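Local structure of luciferase-like enzymeAMP-CoA-ligase (4W8O) at residues Arg200-Ile205 / Tyr226-Met231; Glu22-Cys27 / Ala232-Thr237; Gln204-Ser209 / Thr237-Ser242; Ser114-Arg119 / Ala180-Ser185. The protein probably activates carboxylic acids with ATP as acyl adenylates for transfer to coenzyme A, as other AMP-forming ligases of its superfamily do. One frame throughout, in Å; residues are numbered along the deposited sequence.

Contact 1 (Arg200-Ile205 / Tyr226-Met231); sequences RSFLQI and YWITGM
Phe202 and Met231 meet where helix 199-211 packs on helix 228-239, two of the helices that fill the space between the beta sheets of the adenylate-forming fold. The tight part is small. The phenyl ring of Phe202 stands anti to its own backbone nitrogen (chi1 -169°) and reaches across with its far edge, so that CZ comes within 3.9 Å of Met231 CB. The two side chains are roughly perpendicular, and the rest of the methionine turns off through two bends, at chi2 and chi3. Here the ring also packs on Val181 and Phe183 of strand 179-184, and Phe20 meets it edge-to-face. Toward Ile228 the packing is looser. Its CD1 lies 4.4 Å from Phe202 CE1 and 4.3 Å from Ile205 CD1, a single methyl between a ring edge and another methyl. Ile228, partly exposed, also lines the pocket in which a polyether molecule, probably from the crystallisation liquor, is bound. No hydrogen bond links the two segments; the carbonyl O of Met231 lies at the ring edge, near its plane, 3.8 Å from Phe202 CZ.

Contact 2 (Glu22-Cys27 / Ala232-Thr237); sequences EFLFEC and AILGRT
The ring of Phe23 turns its edge to the backbone of Gly235, whose carbonyl O lies in the ring plane at 3.6 Å from both CE2 and CZ. The slightly positive rim hydrogens of the phenyl group thus face the oxygen, while the ring faces are left to other neighbours. Beside this, the leucines Leu24 and Leu234 touch through one methyl each, CD2 to CD2 at 4.0 Å, their side chains set at right angles. Leu24 and Gly235 mark the nearest approach of the two backbones, with 7.7 Å between their CA atoms. At this point Gly235, having no side chain, presents bare backbone to the phenylalanine ring. The contact is thus a close helix-helix packing, in which helix 20-30, near the N terminus, lies against the much later helix 228-239 in the core of the AMP-binding fold. Further out, Phe23 is set in place by its own torsion (CG anti to the backbone N, chi1 171°) and by what surrounds the ring. Cys27 SG, one turn on, sits 3.6 Å above one face, offset toward the rim. Phe15 meets the ring edge-to-face, and Leu203, Phe238 and Leu239 add aliphatic and aromatic packing. At the beginning of helix 20-30, Glu22 accepts a hydrogen bond from the backbone N of Ser19 through OE1 and forms a salt bridge with Lys173 through OE2.

Contact 3 (Gln204-Ser209 / Thr237-Ser242); sequences QIVETS and TFLDGS
Val206 and Leu239 meet because each sends a carbon anti to its own backbone nitrogen: CG1 of the valine (chi1 171°) and CG of the leucine (chi1 -177°). The side chains run antiparallel alongside one another, and Val206 CG1 comes to rest 3.8 Å from Leu239 CD1. That same leucine methyl also lies over the backbone of the next residue, 4.2 Å from Glu207 CA, so one methyl touches two successive residues of helix 199-211. Leu239 stands in the last turn of helix 228-239, which ends in a Schellman motif: Ser242 N bonds to Thr237 O, Gly241 N to Phe238 O, and Gly241 takes the positive phi. On the other helix, Gln204 NE2 donates to Glu207 OE1 at 2.9 Å, reaching the carboxylate from its anti side, somewhat out of plane. OE1 also accepts from the backbone N of Phe15 and OE2 from that of Asn14. Across the two segments the contact is wholly apolar, with no directional bond to fix its register. The buried carboxylate of Glu207 links helix 199-211 to the backbone at Asn14 and Phe15, and its three N-H donors would be expected to favour the charged form.

Contact 4 (Ser114-Arg119 / Ala180-Ser185); sequences SLVTPR and AVMFFS
Leu115 and Val116, at the end of helix 106-116, set their methyl groups against Phe184 and Met182 of strand 179-184. The aromatic contacts come first. Leu115 CD1 lies 3.9 Å from Phe184 CD1, and Val116 CG1 is equally near Phe184 CE1; both methyls approach the ring obliquely. Phe184 leaves the strand with CG anti to its carbonyl carbon (chi1 -63°), which swings the ring toward the helix end. The second kind is aliphatic: the terminal methyl CE of Met182, whose chain bends at chi3, comes to 3.8 Å from Val116 CG1. Val116 CG1 is thus shared between the methionine methyl and the phenyl ring. Were Phe184 replaced by an alanine, Leu115 would probably be left without its strand partner and Val116 with Met182 alone. Thr117, where the chain leaves the helix with positive phi, is hydrogen-bonded through OG1 to Arg390. Val98 of the adjoining strand 96-99 also touches Val116, Met182 and Phe184. Phe183 packs on helices 199-211 and 228-239 instead, which places strand 179-184 between helical layers. Helix 106-116 connects the parallel strands 96-99 and 120-124, so the contact seats the helix of a beta-alpha-beta crossover on its own sheet, within the layered alpha/beta architecture of the adenylate-forming fold.

Overall arrangement
From the N terminus, contact 2 opens first: helix 20-30 meets helix 228-239 some two hundred residues later, and contacts 4 and 1 both nest inside the loop it closes. Contact 4 closes before contact 1 opens and joins helix 106-116 to strand 179-184. Contacts 1 and 3 then start from the same part of helix 199-211, sharing Gln204 and Ile205, and return to the beginning and the end of helix 228-239, with the partner of contact 2 between them. Contact 3 ends beyond contact 2 and therefore crosses it, with Thr237 common to both. Helix 228-239 thus serves contacts 1, 2 and 3, while Phe183 of strand 179-184, packing on Ile228 and Met231, links contact 4 to contact 1.

Contact 1 (Arg200-Ile205 / Tyr226-Met231)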
loop_
_atom_site.group_PDB
_atom_site.type_symbol
_atom_site.label_atom_id
_atom_site.label_comp_id
_atom_site.label_asym_id
_atom_site.label_seq_id
_atom_site.Cartn_x
_atom_site.Cartn_y
_atom_site.Cartn_z
ATOM N N ARG A 200 -14.807 -0.950 2.387
ATOM C CA ARG A 200 -14.672 -1.347 3.781
ATOM C C ARG A 200 -13.349 -2.058 4.047
ATOM O O ARG A 200 -12.611 -1.670 4.959
ATOM C CB ARG A 200 -15.854 -2.212 4.205
ATOM C CG ARG A 200 -17.120 -1.382 4.372
ATOM C CD ARG A 200 -18.329 -2.180 4.851
ATOM N NE ARG A 200 -18.060 -2.955 6.053
ATOM C CZ ARG A 200 -18.297 -4.260 6.194
ATOM N NH1 ARG A 200 -18.836 -4.986 5.209
ATOM N NH2 ARG A 200 -18.003 -4.851 7.348
ATOM N N SER A 201 -13.041 -3.077 3.243
ATOM C CA SER A 201 -11.837 -3.863 3.473
ATOM C C SER A 201 -10.568 -3.027 3.316
ATOM O O SER A 201 -9.665 -3.128 4.143
ATOM C CB SER A 201 -11.805 -5.133 2.615
ATOM O OG SER A 201 -11.407 -4.902 1.280
ATOM N N PHE A 202 -10.498 -2.177 2.294
ATOM C CA PHE A 202 -9.304 -1.360 2.127
ATOM C C PHE A 202 -9.156 -0.354 3.260
ATOM O O PHE A 202 -8.054 -0.143 3.772
ATOM C CB PHE A 202 -9.250 -0.624 0.786
ATOM C CG PHE A 202 -7.902 -0.007 0.526
ATOM C CD1 PHE A 202 -6.818 -0.808 0.205
ATOM C CD2 PHE A 202 -7.697 1.351 0.677
ATOM C CE1 PHE A 202 -5.558 -0.266 -0.001
ATOM C CE2 PHE A 202 -6.447 1.900 0.474
ATOM C CZ PHE A 202 -5.372 1.092 0.142
ATOM N N LEU A 203 -10.258 0.273 3.654
ATOM C CA LEU A 203 -10.217 1.203 4.767
ATOM C C LEU A 203 -9.795 0.525 6.078
ATOM O O LEU A 203 -9.198 1.176 6.941
ATOM C CB LEU A 203 -11.560 1.925 4.920
ATOM C CG LEU A 203 -11.759 3.034 3.877
ATOM C CD1 LEU A 203 -13.164 3.603 3.959
ATOM C CD2 LEU A 203 -10.725 4.139 4.055
ATOM N N GLN A 204 -10.077 -0.771 6.225
ATOM C CA GLN A 204 -9.577 -1.509 7.392
ATOM C C GLN A 204 -8.098 -1.848 7.291
ATOM O O GLN A 204 -7.415 -1.910 8.310
ATOM C CB GLN A 204 -10.416 -2.754 7.687
ATOM C CG GLN A 204 -11.770 -2.428 8.306
ATOM C CD GLN A 204 -11.674 -1.425 9.465
ATOM O OE1 GLN A 204 -11.113 -1.730 10.519
ATOM N NE2 GLN A 204 -12.213 -0.222 9.264
ATOM N N ILE A 205 -7.584 -2.054 6.080
ATOM C CA ILE A 205 -6.135 -2.176 5.922
ATOM C C ILE A 205 -5.486 -0.899 6.468
ATOM O O ILE A 205 -4.503 -0.955 7.209
ATOM C CB ILE A 205 -5.705 -2.380 4.454
ATOM C CG1 ILE A 205 -6.141 -3.766 3.976
ATOM C CG2 ILE A 205 -4.192 -2.209 4.323
ATOM C CD1 ILE A 205 -5.981 -4.002 2.490
ATOM N N TYR A 226 1.663 0.507 -7.502
ATOM C CA TYR A 226 1.471 -0.901 -7.826
ATOM C C TYR A 226 1.461 -1.770 -6.564
ATOM O O TYR A 226 0.689 -2.720 -6.459
ATOM C CB TYR A 226 2.605 -1.348 -8.733
ATOM C CG TYR A 226 2.641 -2.819 -9.049
ATOM C CD1 TYR A 226 1.729 -3.381 -9.933
ATOM C CD2 TYR A 226 3.613 -3.649 -8.488
ATOM C CE1 TYR A 226 1.767 -4.732 -10.240
ATOM C CE2 TYR A 226 3.670 -5.000 -8.801
ATOM C CZ TYR A 226 2.743 -5.536 -9.677
ATOM O OH TYR A 226 2.783 -6.870 -9.995
ATOM N N TRP A 227 2.333 -1.438 -5.622
ATOM C CA TRP A 227 2.506 -2.231 -4.412
ATOM C C TRP A 227 1.518 -1.801 -3.342
ATOM O O TRP A 227 1.227 -0.614 -3.184
ATOM C CB TRP A 227 3.944 -2.101 -3.895
ATOM C CG TRP A 227 4.968 -2.582 -4.900
ATOM C CD1 TRP A 227 5.738 -1.808 -5.727
ATOM C CD2 TRP A 227 5.307 -3.943 -5.196
ATOM N NE1 TRP A 227 6.543 -2.604 -6.508
ATOM C CE2 TRP A 227 6.300 -3.916 -6.205
ATOM C CE3 TRP A 227 4.874 -5.183 -4.700
ATOM C CZ2 TRP A 227 6.864 -5.078 -6.733
ATOM C CZ3 TRP A 227 5.441 -6.344 -5.221
ATOM C CH2 TRP A 227 6.429 -6.280 -6.232
ATOM N N ILE A 228 0.996 -2.788 -2.629
ATOM C CA ILE A 228 0.157 -2.562 -1.457
ATOM C C ILE A 228 0.751 -1.502 -0.528
ATOM O O ILE A 228 0.031 -0.658 -0.027
ATOM C CB ILE A 228 -0.102 -3.885 -0.696
ATOM C CG1 ILE A 228 -1.079 -3.692 0.474
ATOM C CG2 ILE A 228 1.191 -4.485 -0.179
ATOM C CD1 ILE A 228 -2.496 -3.385 0.062
ATOM N N THR A 229 2.060 -1.524 -0.309
ATOM C CA THR A 229 2.683 -0.551 0.594
ATOM C C THR A 229 2.509 0.896 0.116
ATOM O O THR A 229 2.245 1.797 0.921
ATOM C CB THR A 229 4.171 -0.845 0.792
ATOM O OG1 THR A 229 4.807 -0.963 -0.487
ATOM C CG2 THR A 229 4.354 -2.139 1.562
ATOM N N GLY A 230 2.658 1.129 -1.183
ATOM C CA GLY A 230 2.431 2.461 -1.736
ATOM C C GLY A 230 1.025 2.981 -1.429
ATOM O O GLY A 230 0.859 4.074 -0.891
ATOM N N MET A 231 0.020 2.185 -1.778
ATOM C CA MET A 231 -1.381 2.560 -1.587
ATOM C C MET A 231 -1.751 2.648 -0.114
ATOM O O MET A 231 -2.474 3.562 0.284
ATOM C CB MET A 231 -2.313 1.546 -2.280
ATOM C CG MET A 231 -2.370 1.690 -3.789
ATOM S SD MET A 231 -3.109 3.255 -4.299
ATOM C CE MET A 231 -4.800 3.059 -3.741
#

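Contact 2 (Glu22-Cys27 / Ala232-Thr237)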
loop_
_atom_site.group_PDB
_atom_site.type_symbol
_atom_site.label_atom_id
_atom_site.label_comp_id
_atom_site.label_asym_id
_atom_site.label_seq_id
_atom_site.Cartn_x
_atom_site.Cartn_y
_atom_site.Cartn_z
ATOM N N GLU A 22 -14.991 9.141 -0.237
ATOM C CA GLU A 22 -15.479 9.983 0.863
ATOM C C GLU A 22 -14.417 10.135 1.958
ATOM O O GLU A 22 -14.230 11.221 2.520
ATOM C CB GLU A 22 -16.766 9.398 1.462
ATOM C CG GLU A 22 -17.977 9.516 0.543
ATOM C CD GLU A 22 -19.191 8.724 1.029
ATOM O OE1 GLU A 22 -19.029 7.584 1.524
ATOM O OE2 GLU A 22 -20.326 9.245 0.916
ATOM N N PHE A 23 -13.726 9.037 2.256
ATOM C CA PHE A 23 -12.604 9.070 3.186
ATOM C C PHE A 23 -11.572 10.114 2.764
ATOM O O PHE A 23 -11.279 11.039 3.508
ATOM C CB PHE A 23 -11.952 7.692 3.277
ATOM C CG PHE A 23 -10.659 7.681 4.039
ATOM C CD1 PHE A 23 -10.656 7.717 5.429
ATOM C CD2 PHE A 23 -9.442 7.610 3.368
ATOM C CE1 PHE A 23 -9.468 7.705 6.135
ATOM C CE2 PHE A 23 -8.250 7.588 4.073
ATOM C CZ PHE A 23 -8.266 7.643 5.457
ATOM N N LEU A 24 -11.042 9.970 1.557
ATOM C CA LEU A 24 -9.981 10.855 1.084
ATOM C C LEU A 24 -10.425 12.321 1.080
ATOM O O LEU A 24 -9.663 13.212 1.463
ATOM C CB LEU A 24 -9.533 10.443 -0.317
ATOM C CG LEU A 24 -8.863 9.071 -0.446
ATOM C CD1 LEU A 24 -8.779 8.664 -1.905
ATOM C CD2 LEU A 24 -7.480 9.060 0.187
ATOM N N PHE A 25 -11.663 12.548 0.640
ATOM C CA PHE A 25 -12.277 13.884 0.578
ATOM C C PHE A 25 -12.360 14.514 1.970
ATOM O O PHE A 25 -11.908 15.644 2.182
ATOM C CB PHE A 25 -13.681 13.767 -0.030
ATOM C CG PHE A 25 -14.271 15.073 -0.491
ATOM C CD1 PHE A 25 -14.060 15.528 -1.787
ATOM C CD2 PHE A 25 -15.075 15.824 0.355
ATOM C CE1 PHE A 25 -14.611 16.727 -2.220
ATOM C CE2 PHE A 25 -15.640 17.013 -0.077
ATOM C CZ PHE A 25 -15.411 17.468 -1.366
ATOM N N GLU A 26 -12.923 13.761 2.915
ATOM C CA GLU A 26 -13.040 14.207 4.308
ATOM C C GLU A 26 -11.674 14.522 4.920
ATOM O O GLU A 26 -11.525 15.526 5.621
ATOM C CB GLU A 26 -13.754 13.140 5.144
ATOM C CG GLU A 26 -13.849 13.449 6.633
ATOM C CD GLU A 26 -14.304 12.253 7.464
ATOM O OE1 GLU A 26 -14.874 11.291 6.898
ATOM O OE2 GLU A 26 -14.088 12.280 8.696
ATOM N N CYS A 27 -10.683 13.664 4.655
ATOM C CA CYS A 27 -9.328 13.893 5.148
ATOM C C CYS A 27 -8.773 15.209 4.610
ATOM O O CYS A 27 -8.195 15.987 5.359
ATOM C CB CYS A 27 -8.405 12.730 4.775
ATOM S SG CYS A 27 -8.707 11.229 5.731
ATOM N N ALA A 232 -1.270 1.698 0.688
ATOM C CA ALA A 232 -1.561 1.703 2.118
ATOM C C ALA A 232 -0.912 2.911 2.831
ATOM O O ALA A 232 -1.518 3.494 3.745
ATOM C CB ALA A 232 -1.148 0.386 2.764
ATOM N N ILE A 233 0.295 3.303 2.410
ATOM C CA ILE A 233 0.950 4.478 3.007
ATOM C C ILE A 233 0.158 5.746 2.661
ATOM O O ILE A 233 -0.110 6.566 3.529
ATOM C CB ILE A 233 2.440 4.595 2.616
ATOM C CG1 ILE A 233 3.264 3.516 3.326
ATOM C CG2 ILE A 233 3.004 5.958 2.989
ATOM C CD1 ILE A 233 4.636 3.295 2.725
ATOM N N LEU A 234 -0.259 5.886 1.410
ATOM C CA LEU A 234 -1.079 7.031 1.031
ATOM C C LEU A 234 -2.336 7.119 1.918
ATOM O O LEU A 234 -2.602 8.157 2.524
ATOM C CB LEU A 234 -1.454 6.965 -0.454
ATOM C CG LEU A 234 -2.332 8.107 -1.004
ATOM C CD1 LEU A 234 -2.051 8.372 -2.483
ATOM C CD2 LEU A 234 -3.825 7.856 -0.801
ATOM N N GLY A 235 -3.095 6.031 1.993
ATOM C CA GLY A 235 -4.287 5.984 2.837
ATOM C C GLY A 235 -4.015 6.350 4.289
ATOM O O GLY A 235 -4.753 7.133 4.891
ATOM N N ARG A 236 -2.937 5.784 4.829
ATOM C CA ARG A 236 -2.533 5.990 6.216
ATOM C C ARG A 236 -2.097 7.433 6.512
ATOM O O ARG A 236 -2.380 7.941 7.589
ATOM C CB ARG A 236 -1.423 4.988 6.595
ATOM C CG ARG A 236 -0.730 5.227 7.921
ATOM C CD ARG A 236 -1.670 5.145 9.115
ATOM N NE ARG A 236 -0.936 5.455 10.344
ATOM C CZ ARG A 236 -0.636 6.685 10.762
ATOM N NH1 ARG A 236 -1.013 7.764 10.082
ATOM N NH2 ARG A 236 0.051 6.839 11.880
ATOM N N THR A 237 -1.422 8.092 5.570
ATOM C CA THR A 237 -1.010 9.481 5.797
ATOM C C THR A 237 -2.199 10.441 5.710
ATOM O O THR A 237 -2.263 11.423 6.458
ATOM C CB THR A 237 0.110 9.948 4.839
ATOM O OG1 THR A 237 -0.316 9.823 3.482
ATOM C CG2 THR A 237 1.392 9.146 5.061
#

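Contact 3 (Gln204-Ser209 / Thr237-Ser242)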
loop_
_atom_site.group_PDB
_atom_site.type_symbol
_atom_site.label_atom_id
_atom_site.label_comp_id
_atom_site.label_asym_id
_atom_site.label_seq_id
_atom_site.Cartn_x
_atom_site.Cartn_y
_atom_site.Cartn_z
ATOM N N GLN A 204 -10.077 -0.771 6.225
ATOM C CA GLN A 204 -9.577 -1.509 7.392
ATOM C C GLN A 204 -8.098 -1.848 7.291
ATOM O O GLN A 204 -7.415 -1.910 8.310
ATOM C CB GLN A 204 -10.416 -2.754 7.687
ATOM C CG GLN A 204 -11.770 -2.428 8.306
ATOM C CD GLN A 204 -11.674 -1.425 9.465
ATOM O OE1 GLN A 204 -11.113 -1.730 10.519
ATOM N NE2 GLN A 204 -12.213 -0.222 9.264
ATOM N N ILE A 205 -7.584 -2.054 6.080
ATOM C CA ILE A 205 -6.135 -2.176 5.922
ATOM C C ILE A 205 -5.486 -0.899 6.468
ATOM O O ILE A 205 -4.503 -0.955 7.209
ATOM C CB ILE A 205 -5.705 -2.380 4.454
ATOM C CG1 ILE A 205 -6.141 -3.766 3.976
ATOM C CG2 ILE A 205 -4.192 -2.209 4.323
ATOM C CD1 ILE A 205 -5.981 -4.002 2.490
ATOM N N VAL A 206 -6.054 0.241 6.084
ATOM C CA VAL A 206 -5.542 1.545 6.472
ATOM C C VAL A 206 -5.719 1.784 7.978
ATOM O O VAL A 206 -4.784 2.202 8.656
ATOM C CB VAL A 206 -6.241 2.678 5.683
ATOM C CG1 VAL A 206 -5.862 4.039 6.242
ATOM C CG2 VAL A 206 -5.895 2.587 4.200
ATOM N N GLU A 207 -6.914 1.508 8.492
ATOM C CA GLU A 207 -7.205 1.774 9.892
ATOM C C GLU A 207 -6.440 0.826 10.822
ATOM O O GLU A 207 -5.946 1.254 11.866
ATOM C CB GLU A 207 -8.716 1.720 10.157
ATOM C CG GLU A 207 -9.140 2.728 11.202
ATOM C CD GLU A 207 -10.640 2.802 11.416
ATOM O OE1 GLU A 207 -11.426 2.270 10.599
ATOM O OE2 GLU A 207 -11.026 3.417 12.421
ATOM N N THR A 208 -6.326 -0.444 10.433
ATOM C CA THR A 208 -5.560 -1.419 11.206
ATOM C C THR A 208 -4.093 -1.000 11.297
ATOM O O THR A 208 -3.485 -1.098 12.363
ATOM C CB THR A 208 -5.673 -2.836 10.600
ATOM O OG1 THR A 208 -7.031 -3.290 10.708
ATOM C CG2 THR A 208 -4.741 -3.833 11.298
ATOM N N SER A 209 -3.535 -0.512 10.192
ATOM C CA SER A 209 -2.151 -0.030 10.190
ATOM C C SER A 209 -1.950 1.176 11.138
ATOM O O SER A 209 -0.904 1.302 11.778
ATOM C CB SER A 209 -1.659 0.267 8.754
ATOM O OG SER A 209 -2.161 1.486 8.225
ATOM N N THR A 237 -1.422 8.092 5.570
ATOM C CA THR A 237 -1.010 9.481 5.797
ATOM C C THR A 237 -2.199 10.441 5.710
ATOM O O THR A 237 -2.263 11.423 6.458
ATOM C CB THR A 237 0.110 9.948 4.839
ATOM O OG1 THR A 237 -0.316 9.823 3.482
ATOM C CG2 THR A 237 1.392 9.146 5.061
ATOM N N PHE A 238 -3.129 10.167 4.798
ATOM C CA PHE A 238 -4.373 10.938 4.728
ATOM C C PHE A 238 -5.132 10.859 6.055
ATOM O O PHE A 238 -5.648 11.864 6.534
ATOM C CB PHE A 238 -5.272 10.432 3.597
ATOM C CG PHE A 238 -5.070 11.141 2.290
ATOM C CD1 PHE A 238 -3.913 10.942 1.542
ATOM C CD2 PHE A 238 -6.050 11.987 1.789
ATOM C CE1 PHE A 238 -3.731 11.588 0.332
ATOM C CE2 PHE A 238 -5.873 12.637 0.578
ATOM C CZ PHE A 238 -4.714 12.440 -0.151
ATOM N N LEU A 239 -5.152 9.667 6.653
ATOM C CA LEU A 239 -6.000 9.372 7.803
ATOM C C LEU A 239 -5.849 10.366 8.948
ATOM O O LEU A 239 -6.846 10.727 9.565
ATOM C CB LEU A 239 -5.740 7.945 8.308
ATOM C CG LEU A 239 -6.616 7.451 9.471
ATOM C CD1 LEU A 239 -6.905 5.963 9.327
ATOM C CD2 LEU A 239 -5.982 7.729 10.824
ATOM N N ASP A 240 -4.619 10.798 9.232
ATOM C CA ASP A 240 -4.349 11.751 10.321
ATOM C C ASP A 240 -3.577 12.997 9.863
ATOM O O ASP A 240 -2.911 13.667 10.672
ATOM C CB ASP A 240 -3.606 11.055 11.473
ATOM C CG ASP A 240 -2.178 10.684 11.124
ATOM O OD1 ASP A 240 -1.735 10.893 9.980
ATOM O OD2 ASP A 240 -1.480 10.180 12.017
ATOM N N GLY A 241 -3.670 13.298 8.569
ATOM C CA GLY A 241 -3.097 14.511 8.015
ATOM C C GLY A 241 -1.586 14.560 8.064
ATOM O O GLY A 241 -1.005 15.635 8.152
ATOM N N SER A 242 -0.951 13.396 8.001
ATOM C CA SER A 242 0.497 13.317 7.926
ATOM C C SER A 242 0.982 13.619 6.513
ATOM O O SER A 242 0.184 13.821 5.598
ATOM C CB SER A 242 0.953 11.926 8.335
ATOM O OG SER A 242 0.539 11.630 9.655
#

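Contact 4 (Ser114-Arg119 / Ala180-Ser185)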
loop_
_atom_site.group_PDB
_atom_site.type_symbol
_atom_site.label_atom_id
_atom_site.label_comp_id
_atom_site.label_asym_id
_atom_site.label_seq_id
_atom_site.Cartn_x
_atom_site.Cartn_y
_atom_site.Cartn_z
ATOM N N SER A 114 -5.870 -7.455 -19.367
ATOM C CA SER A 114 -6.918 -8.392 -19.752
ATOM C C SER A 114 -7.741 -8.816 -18.536
ATOM O O SER A 114 -8.917 -9.133 -18.667
ATOM C CB SER A 114 -6.321 -9.613 -20.468
ATOM O OG SER A 114 -5.745 -10.536 -19.543
ATOM N N LEU A 115 -7.123 -8.814 -17.354
ATOM C CA LEU A 115 -7.855 -9.096 -16.120
ATOM C C LEU A 115 -8.876 -8.004 -15.769
ATOM O O LEU A 115 -10.002 -8.317 -15.412
ATOM C CB LEU A 115 -6.902 -9.268 -14.936
ATOM C CG LEU A 115 -5.979 -10.481 -14.932
ATOM C CD1 LEU A 115 -4.939 -10.329 -13.834
ATOM C CD2 LEU A 115 -6.766 -11.769 -14.755
ATOM N N VAL A 116 -8.471 -6.737 -15.869
ATOM C CA VAL A 116 -9.273 -5.621 -15.358
ATOM C C VAL A 116 -9.936 -4.731 -16.428
ATOM O O VAL A 116 -10.792 -3.913 -16.090
ATOM C CB VAL A 116 -8.467 -4.757 -14.358
ATOM C CG1 VAL A 116 -7.888 -5.633 -13.251
ATOM C CG2 VAL A 116 -7.367 -3.946 -15.043
ATOM N N THR A 117 -9.545 -4.898 -17.695
ATOM C CA THR A 117 -10.163 -4.207 -18.834
ATOM C C THR A 117 -10.614 -2.780 -18.500
ATOM O O THR A 117 -11.804 -2.511 -18.429
ATOM C CB THR A 117 -11.350 -5.014 -19.397
ATOM O OG1 THR A 117 -12.338 -5.197 -18.376
ATOM C CG2 THR A 117 -10.887 -6.389 -19.897
ATOM N N PRO A 118 -9.651 -1.860 -18.298
ATOM C CA PRO A 118 -9.978 -0.515 -17.817
ATOM C C PRO A 118 -10.612 0.390 -18.873
ATOM O O PRO A 118 -10.413 0.198 -20.070
ATOM C CB PRO A 118 -8.630 0.043 -17.364
ATOM C CG PRO A 118 -7.601 -0.721 -18.125
ATOM C CD PRO A 118 -8.215 -2.010 -18.602
ATOM N N ARG A 119 -11.386 1.361 -18.408
ATOM C CA ARG A 119 -12.011 2.323 -19.295
ATOM C C ARG A 119 -11.039 3.436 -19.644
ATOM O O ARG A 119 -11.061 3.969 -20.742
ATOM C CB ARG A 119 -13.241 2.920 -18.639
ATOM C CG ARG A 119 -13.916 3.940 -19.521
ATOM C CD ARG A 119 -15.364 4.047 -19.170
ATOM N NE ARG A 119 -15.995 5.176 -19.836
ATOM C CZ ARG A 119 -17.283 5.464 -19.720
ATOM N NH1 ARG A 119 -18.072 4.700 -18.963
ATOM N NH2 ARG A 119 -17.787 6.522 -20.353
ATOM N N ALA A 180 -13.320 -1.093 -4.316
ATOM C CA ALA A 180 -12.740 0.243 -4.362
ATOM C C ALA A 180 -11.342 0.244 -4.980
ATOM O O ALA A 180 -11.024 1.111 -5.790
ATOM C CB ALA A 180 -12.681 0.828 -2.959
ATOM N N VAL A 181 -10.520 -0.731 -4.592
ATOM C CA VAL A 181 -9.117 -0.826 -5.005
ATOM C C VAL A 181 -8.803 -2.277 -5.382
ATOM O O VAL A 181 -9.300 -3.210 -4.725
ATOM C CB VAL A 181 -8.160 -0.419 -3.855
ATOM C CG1 VAL A 181 -6.716 -0.417 -4.319
ATOM C CG2 VAL A 181 -8.516 0.944 -3.287
ATOM N N MET A 182 -7.965 -2.464 -6.408
ATOM C CA MET A 182 -7.502 -3.798 -6.806
ATOM C C MET A 182 -5.975 -3.917 -6.777
ATOM O O MET A 182 -5.267 -2.932 -6.963
ATOM C CB MET A 182 -8.035 -4.184 -8.193
ATOM C CG MET A 182 -9.542 -4.394 -8.242
ATOM S SD MET A 182 -10.199 -5.000 -9.810
ATOM C CE MET A 182 -9.936 -3.573 -10.847
ATOM N N PHE A 183 -5.496 -5.129 -6.491
ATOM C CA PHE A 183 -4.083 -5.494 -6.591
ATOM C C PHE A 183 -4.010 -6.826 -7.340
ATOM O O PHE A 183 -5.038 -7.374 -7.757
ATOM C CB PHE A 183 -3.430 -5.601 -5.205
ATOM C CG PHE A 183 -3.435 -4.309 -4.435
ATOM C CD1 PHE A 183 -2.451 -3.363 -4.637
ATOM C CD2 PHE A 183 -4.442 -4.035 -3.514
ATOM C CE1 PHE A 183 -2.456 -2.160 -3.939
ATOM C CE2 PHE A 183 -4.460 -2.836 -2.824
ATOM C CZ PHE A 183 -3.462 -1.897 -3.033
ATOM N N PHE A 184 -2.805 -7.338 -7.540
ATOM C CA PHE A 184 -2.625 -8.554 -8.315
ATOM C C PHE A 184 -1.937 -9.642 -7.511
ATOM O O PHE A 184 -0.933 -9.390 -6.854
ATOM C CB PHE A 184 -1.843 -8.236 -9.575
ATOM C CG PHE A 184 -2.557 -7.280 -10.481
ATOM C CD1 PHE A 184 -3.645 -7.701 -11.222
ATOM C CD2 PHE A 184 -2.162 -5.956 -10.568
ATOM C CE1 PHE A 184 -4.316 -6.823 -12.058
ATOM C CE2 PHE A 184 -2.830 -5.072 -11.397
ATOM C CZ PHE A 184 -3.903 -5.508 -12.150
ATOM N N SER A 185 -2.504 -10.844 -7.569
ATOM C CA SER A 185 -2.012 -11.980 -6.825
ATOM C C SER A 185 -0.659 -12.412 -7.348
ATOM O O SER A 185 -0.293 -12.088 -8.474
ATOM C CB SER A 185 -2.998 -13.151 -6.903
ATOM O OG SER A 185 -3.033 -13.719 -8.202
#